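Local coordinates for protein ORF59 (Human herpesvirus 8, PDB 3HSL) that serves as the accessory subunit of the viral DNA polymerase in lytic replication, raising its processivity, probably as a sliding platform that keeps the polymerase on its template, at residues Val27-Gln41 / Ser52-Leu65. Numbering follows the deposited sequence.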
loop_
_atom_site.group_PDB
_atom_site.type_symbol
_atom_site.label_atom_id
_atom_site.label_comp_id
_atom_site.label_asym_id
_atom_site.label_seq_id
_atom_site.Cartn_x
_atom_site.Cartn_y
_atom_site.Cartn_z
ATOM N N VAL A 27 -4.716 -17.116 5.320
ATOM C CA VAL A 27 -4.211 -16.879 6.661
ATOM C C VAL A 27 -3.384 -15.590 6.668
ATOM O O VAL A 27 -3.483 -14.778 7.599
ATOM C CB VAL A 27 -3.337 -18.036 7.184
ATOM C CG1 VAL A 27 -2.922 -17.759 8.618
ATOM C CG2 VAL A 27 -4.085 -19.351 7.126
ATOM N N ASN A 28 -2.575 -15.407 5.629
ATOM C CA ASN A 28 -1.736 -14.235 5.521
ATOM C C ASN A 28 -2.530 -12.937 5.363
ATOM O O ASN A 28 -2.153 -11.920 5.930
ATOM C CB ASN A 28 -0.777 -14.384 4.353
ATOM C CG ASN A 28 0.226 -13.267 4.296
ATOM O OD1 ASN A 28 0.966 -13.024 5.260
ATOM N ND2 ASN A 28 0.267 -12.576 3.163
ATOM N N GLU A 29 -3.619 -12.963 4.597
ATOM C CA GLU A 29 -4.456 -11.769 4.405
ATOM C C GLU A 29 -5.163 -11.318 5.688
ATOM O O GLU A 29 -5.495 -10.137 5.857
ATOM C CB GLU A 29 -5.498 -11.990 3.303
ATOM C CG GLU A 29 -4.867 -12.171 1.941
ATOM C CD GLU A 29 -4.087 -10.928 1.496
ATOM O OE1 GLU A 29 -4.727 -9.845 1.407
ATOM O OE2 GLU A 29 -2.846 -11.050 1.239
ATOM N N HIS A 30 -5.394 -12.257 6.590
ATOM C CA HIS A 30 -6.073 -11.938 7.816
ATOM C C HIS A 30 -5.145 -11.255 8.821
ATOM O O HIS A 30 -5.596 -10.430 9.614
ATOM C CB HIS A 30 -6.683 -13.213 8.377
ATOM C CG HIS A 30 -7.492 -13.006 9.611
ATOM N ND1 HIS A 30 -8.755 -12.456 9.586
ATOM C CD2 HIS A 30 -7.221 -13.278 10.908
ATOM C CE1 HIS A 30 -9.227 -12.394 10.817
ATOM N NE2 HIS A 30 -8.316 -12.887 11.639
ATOM N N ILE A 31 -3.855 -11.582 8.791
ATOM C CA ILE A 31 -2.918 -11.002 9.756
ATOM C C ILE A 31 -2.023 -9.928 9.178
ATOM O O ILE A 31 -1.189 -9.383 9.888
ATOM C CB ILE A 31 -1.985 -12.082 10.374
ATOM C CG1 ILE A 31 -0.985 -12.613 9.337
ATOM C CG2 ILE A 31 -2.805 -13.218 11.027
ATOM C CD1 ILE A 31 0.114 -13.568 9.912
ATOM N N LYS A 32 -2.204 -9.625 7.895
ATOM C CA LYS A 32 -1.339 -8.667 7.193
ATOM C C LYS A 32 -1.060 -7.295 7.783
ATOM O O LYS A 32 0.077 -6.828 7.702
ATOM C CB LYS A 32 -1.699 -8.552 5.704
ATOM C CG LYS A 32 -2.985 -7.882 5.405
ATOM C CD LYS A 32 -3.254 -7.859 3.924
ATOM C CE LYS A 32 -4.553 -7.137 3.650
ATOM N NZ LYS A 32 -4.873 -7.198 2.202
ATOM N N SER A 33 -2.051 -6.640 8.373
ATOM C CA SER A 33 -1.788 -5.300 8.923
ATOM C C SER A 33 -0.926 -5.443 10.172
ATOM O O SER A 33 -0.042 -4.618 10.421
ATOM C CB SER A 33 -3.069 -4.523 9.212
ATOM O OG SER A 33 -3.753 -5.127 10.288
ATOM N N ALA A 34 -1.186 -6.492 10.952
ATOM C CA ALA A 34 -0.399 -6.766 12.150
ATOM C C ALA A 34 1.044 -7.139 11.820
ATOM O O ALA A 34 1.946 -6.839 12.587
ATOM C CB ALA A 34 -1.031 -7.871 12.958
ATOM N N THR A 35 1.270 -7.789 10.688
ATOM C CA THR A 35 2.613 -8.203 10.325
ATOM C C THR A 35 3.354 -7.269 9.353
ATOM O O THR A 35 4.543 -7.488 9.061
ATOM C CB THR A 35 2.613 -9.618 9.730
ATOM O OG1 THR A 35 1.722 -9.643 8.620
ATOM C CG2 THR A 35 2.168 -10.663 10.761
ATOM N N LYS A 36 2.683 -6.235 8.852
ATOM C CA LYS A 36 3.344 -5.347 7.909
ATOM C C LYS A 36 4.708 -4.874 8.453
ATOM O O LYS A 36 5.708 -4.895 7.743
ATOM C CB LYS A 36 2.436 -4.171 7.548
ATOM C CG LYS A 36 2.947 -3.346 6.388
ATOM C CD LYS A 36 2.012 -2.205 6.081
ATOM C CE LYS A 36 2.531 -1.346 4.925
ATOM N NZ LYS A 36 1.581 -0.212 4.691
ATOM N N THR A 37 4.712 -4.457 9.717
ATOM C CA THR A 37 5.874 -3.977 10.465
ATOM C C THR A 37 6.638 -5.094 11.153
ATOM O O THR A 37 7.490 -4.841 12.016
ATOM C CB THR A 37 5.363 -3.101 11.599
ATOM O OG1 THR A 37 4.868 -1.889 11.038
ATOM C CG2 THR A 37 6.487 -2.761 12.596
ATOM N N GLY A 38 6.337 -6.330 10.779
ATOM C CA GLY A 38 6.967 -7.458 11.406
ATOM C C GLY A 38 8.343 -7.827 10.945
ATOM O O GLY A 38 9.025 -7.064 10.237
ATOM N N VAL A 39 8.737 -9.029 11.363
ATOM C CA VAL A 39 10.028 -9.604 11.055
ATOM C C VAL A 39 9.813 -10.919 10.348
ATOM O O VAL A 39 8.982 -11.707 10.775
ATOM C CB VAL A 39 10.800 -9.871 12.360
ATOM C CG1 VAL A 39 12.079 -10.628 12.100
ATOM C CG2 VAL A 39 11.098 -8.553 13.079
ATOM N N VAL A 40 10.552 -11.156 9.266
ATOM C CA VAL A 40 10.457 -12.412 8.538
ATOM C C VAL A 40 11.672 -13.241 8.936
ATOM O O VAL A 40 12.784 -12.694 9.086
ATOM C CB VAL A 40 10.475 -12.229 7.002
ATOM C CG1 VAL A 40 10.345 -13.597 6.305
ATOM C CG2 VAL A 40 9.354 -11.328 6.544
ATOM N N GLN A 41 11.468 -14.551 9.107
ATOM C CA GLN A 41 12.546 -15.441 9.489
ATOM C C GLN A 41 12.598 -16.720 8.685
ATOM O O GLN A 41 11.551 -17.269 8.275
ATOM C CB GLN A 41 12.383 -15.868 10.947
ATOM C CG GLN A 41 12.419 -14.752 11.956
ATOM C CD GLN A 41 12.142 -15.225 13.365
ATOM O OE1 GLN A 41 11.324 -16.125 13.592
ATOM N NE2 GLN A 41 12.826 -14.611 14.327
ATOM N N SER A 52 8.718 -18.083 8.710
ATOM C CA SER A 52 7.798 -17.519 9.686
ATOM C C SER A 52 7.860 -16.024 9.780
ATOM O O SER A 52 8.876 -15.422 9.445
ATOM C CB SER A 52 7.902 -18.215 11.036
ATOM O OG SER A 52 9.239 -18.446 11.384
ATOM N N VAL A 53 6.753 -15.437 10.232
ATOM C CA VAL A 53 6.623 -13.993 10.386
ATOM C C VAL A 53 6.210 -13.689 11.805
ATOM O O VAL A 53 5.300 -14.334 12.344
ATOM C CB VAL A 53 5.469 -13.429 9.555
ATOM C CG1 VAL A 53 5.582 -11.910 9.529
ATOM C CG2 VAL A 53 5.487 -13.970 8.153
ATOM N N LEU A 54 6.865 -12.716 12.408
ATOM C CA LEU A 54 6.554 -12.278 13.766
ATOM C C LEU A 54 6.262 -10.755 13.789
ATOM O O LEU A 54 6.592 -10.043 12.851
ATOM C CB LEU A 54 7.698 -12.648 14.731
ATOM C CG LEU A 54 7.947 -14.117 15.177
ATOM C CD1 LEU A 54 7.975 -15.192 14.056
ATOM C CD2 LEU A 54 9.205 -14.232 16.072
ATOM N N SER A 55 5.642 -10.257 14.849
ATOM C CA SER A 55 5.367 -8.835 14.995
ATOM C C SER A 55 4.678 -8.636 16.321
ATOM O O SER A 55 3.947 -9.506 16.783
ATOM C CB SER A 55 4.472 -8.283 13.881
ATOM O OG SER A 55 3.151 -8.792 13.971
ATOM N N SER A 56 4.914 -7.486 16.935
ATOM C CA SER A 56 4.284 -7.171 18.200
ATOM C C SER A 56 2.789 -6.979 17.953
ATOM O O SER A 56 2.366 -6.762 16.818
ATOM C CB SER A 56 4.900 -5.913 18.787
ATOM O OG SER A 56 4.785 -4.896 17.834
ATOM N N VAL A 57 1.994 -7.063 19.010
ATOM C CA VAL A 57 0.553 -6.911 18.888
ATOM C C VAL A 57 0.105 -6.153 20.117
ATOM O O VAL A 57 0.078 -6.697 21.227
ATOM C CB VAL A 57 -0.160 -8.289 18.805
ATOM C CG1 VAL A 57 -1.623 -8.120 18.672
ATOM C CG2 VAL A 57 0.319 -9.054 17.629
ATOM N N GLY A 58 -0.247 -4.890 19.921
ATOM C CA GLY A 58 -0.666 -4.063 21.039
ATOM C C GLY A 58 0.543 -3.798 21.910
ATOM O O GLY A 58 1.676 -3.917 21.450
ATOM N N THR A 59 0.322 -3.444 23.171
ATOM C CA THR A 59 1.460 -3.138 24.035
ATOM C C THR A 59 2.383 -4.313 24.420
ATOM O O THR A 59 3.604 -4.143 24.411
ATOM C CB THR A 59 1.061 -2.298 25.270
ATOM O OG1 THR A 59 0.097 -3.012 26.050
ATOM C CG2 THR A 59 0.470 -0.943 24.835
ATOM N N ALA A 60 1.842 -5.484 24.751
ATOM C CA ALA A 60 2.716 -6.600 25.143
ATOM C C ALA A 60 2.282 -7.971 24.626
ATOM O O ALA A 60 1.907 -8.866 25.388
ATOM C CB ALA A 60 2.907 -6.619 26.665
ATOM N N GLY A 61 2.338 -8.123 23.315
ATOM C CA GLY A 61 1.962 -9.374 22.661
ATOM C C GLY A 61 2.864 -9.622 21.480
ATOM O O GLY A 61 3.401 -8.681 20.886
ATOM N N VAL A 62 3.037 -10.894 21.140
ATOM C CA VAL A 62 3.878 -11.240 19.999
ATOM C C VAL A 62 3.229 -12.256 19.077
ATOM O O VAL A 62 3.027 -13.407 19.451
ATOM C CB VAL A 62 5.266 -11.785 20.397
ATOM C CG1 VAL A 62 6.083 -11.984 19.139
ATOM C CG2 VAL A 62 6.016 -10.820 21.316
ATOM N N LEU A 63 2.905 -11.834 17.867
ATOM C CA LEU A 63 2.314 -12.754 16.916
ATOM C C LEU A 63 3.376 -13.569 16.210
ATOM O O LEU A 63 4.486 -13.086 15.970
ATOM C CB LEU A 63 1.420 -12.010 15.920
ATOM C CG LEU A 63 0.780 -12.825 14.796
ATOM C CD1 LEU A 63 -0.555 -12.286 14.368
ATOM C CD2 LEU A 63 1.746 -12.981 13.612
ATOM N N GLY A 64 3.027 -14.808 15.884
ATOM C CA GLY A 64 3.913 -15.690 15.184
ATOM C C GLY A 64 3.188 -16.639 14.241
ATOM O O GLY A 64 2.438 -17.534 14.678
ATOM N N LEU A 65 3.408 -16.436 12.942
ATOM C CA LEU A 65 2.881 -17.312 11.905
ATOM C C LEU A 65 4.092 -18.141 11.492
ATOM O O LEU A 65 5.121 -17.561 11.176
ATOM C CB LEU A 65 2.401 -16.505 10.705
ATOM C CG LEU A 65 2.116 -17.298 9.424
ATOM C CD1 LEU A 65 1.059 -18.381 9.631
ATOM C CD2 LEU A 65 1.695 -16.351 8.312
HETATM O O HOH W 1 6.942 -5.233 15.218
#
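Val39 and Leu54 exchange two backbone hydrogen bonds, Val39 N to Leu54 O at 2.8 Å and Leu54 N to Val39 O at 2.9 Å, and Gln41 and Ser52 repeat the pattern two residues further on. Between them Val40 faces Val53 as a non-hydrogen-bonded antiparallel pair. The chain enters strand 39-43 from helix 27-35 through a type I turn, Thr35 to Gly38, and the helix runs at 46° to strand 52-56. A helix laid against neighbouring strands 39-43, 49-56 and 61-67 is in keeping with the fold of sliding processivity factors, the group to which this herpesvirus accessory factor belongs. Ile31 CD1 lies 3.6 Å from Leu65 CD2, while Thr35 CG2 meets Leu63 CD2 at 3.7 Å. The Thr35 methyl also rests on Val53 CG1; chi1 of 56° sets OG1 between the backbone N and the carbonyl carbon, from where it bonds Ile31 O. At the end of this apolar row, Ser55 OG donates to Ala34 O across 2.7 Å, approaching from above the carbonyl plane and tying the helix at Ala34 to strand 52-56. On the other face of the sheet, which Val39, Gln41 and Leu54 share, the extended Gln41 side chain crosses Leu54 at about a right angle, its OE1 3.5 Å from Leu54 CD1.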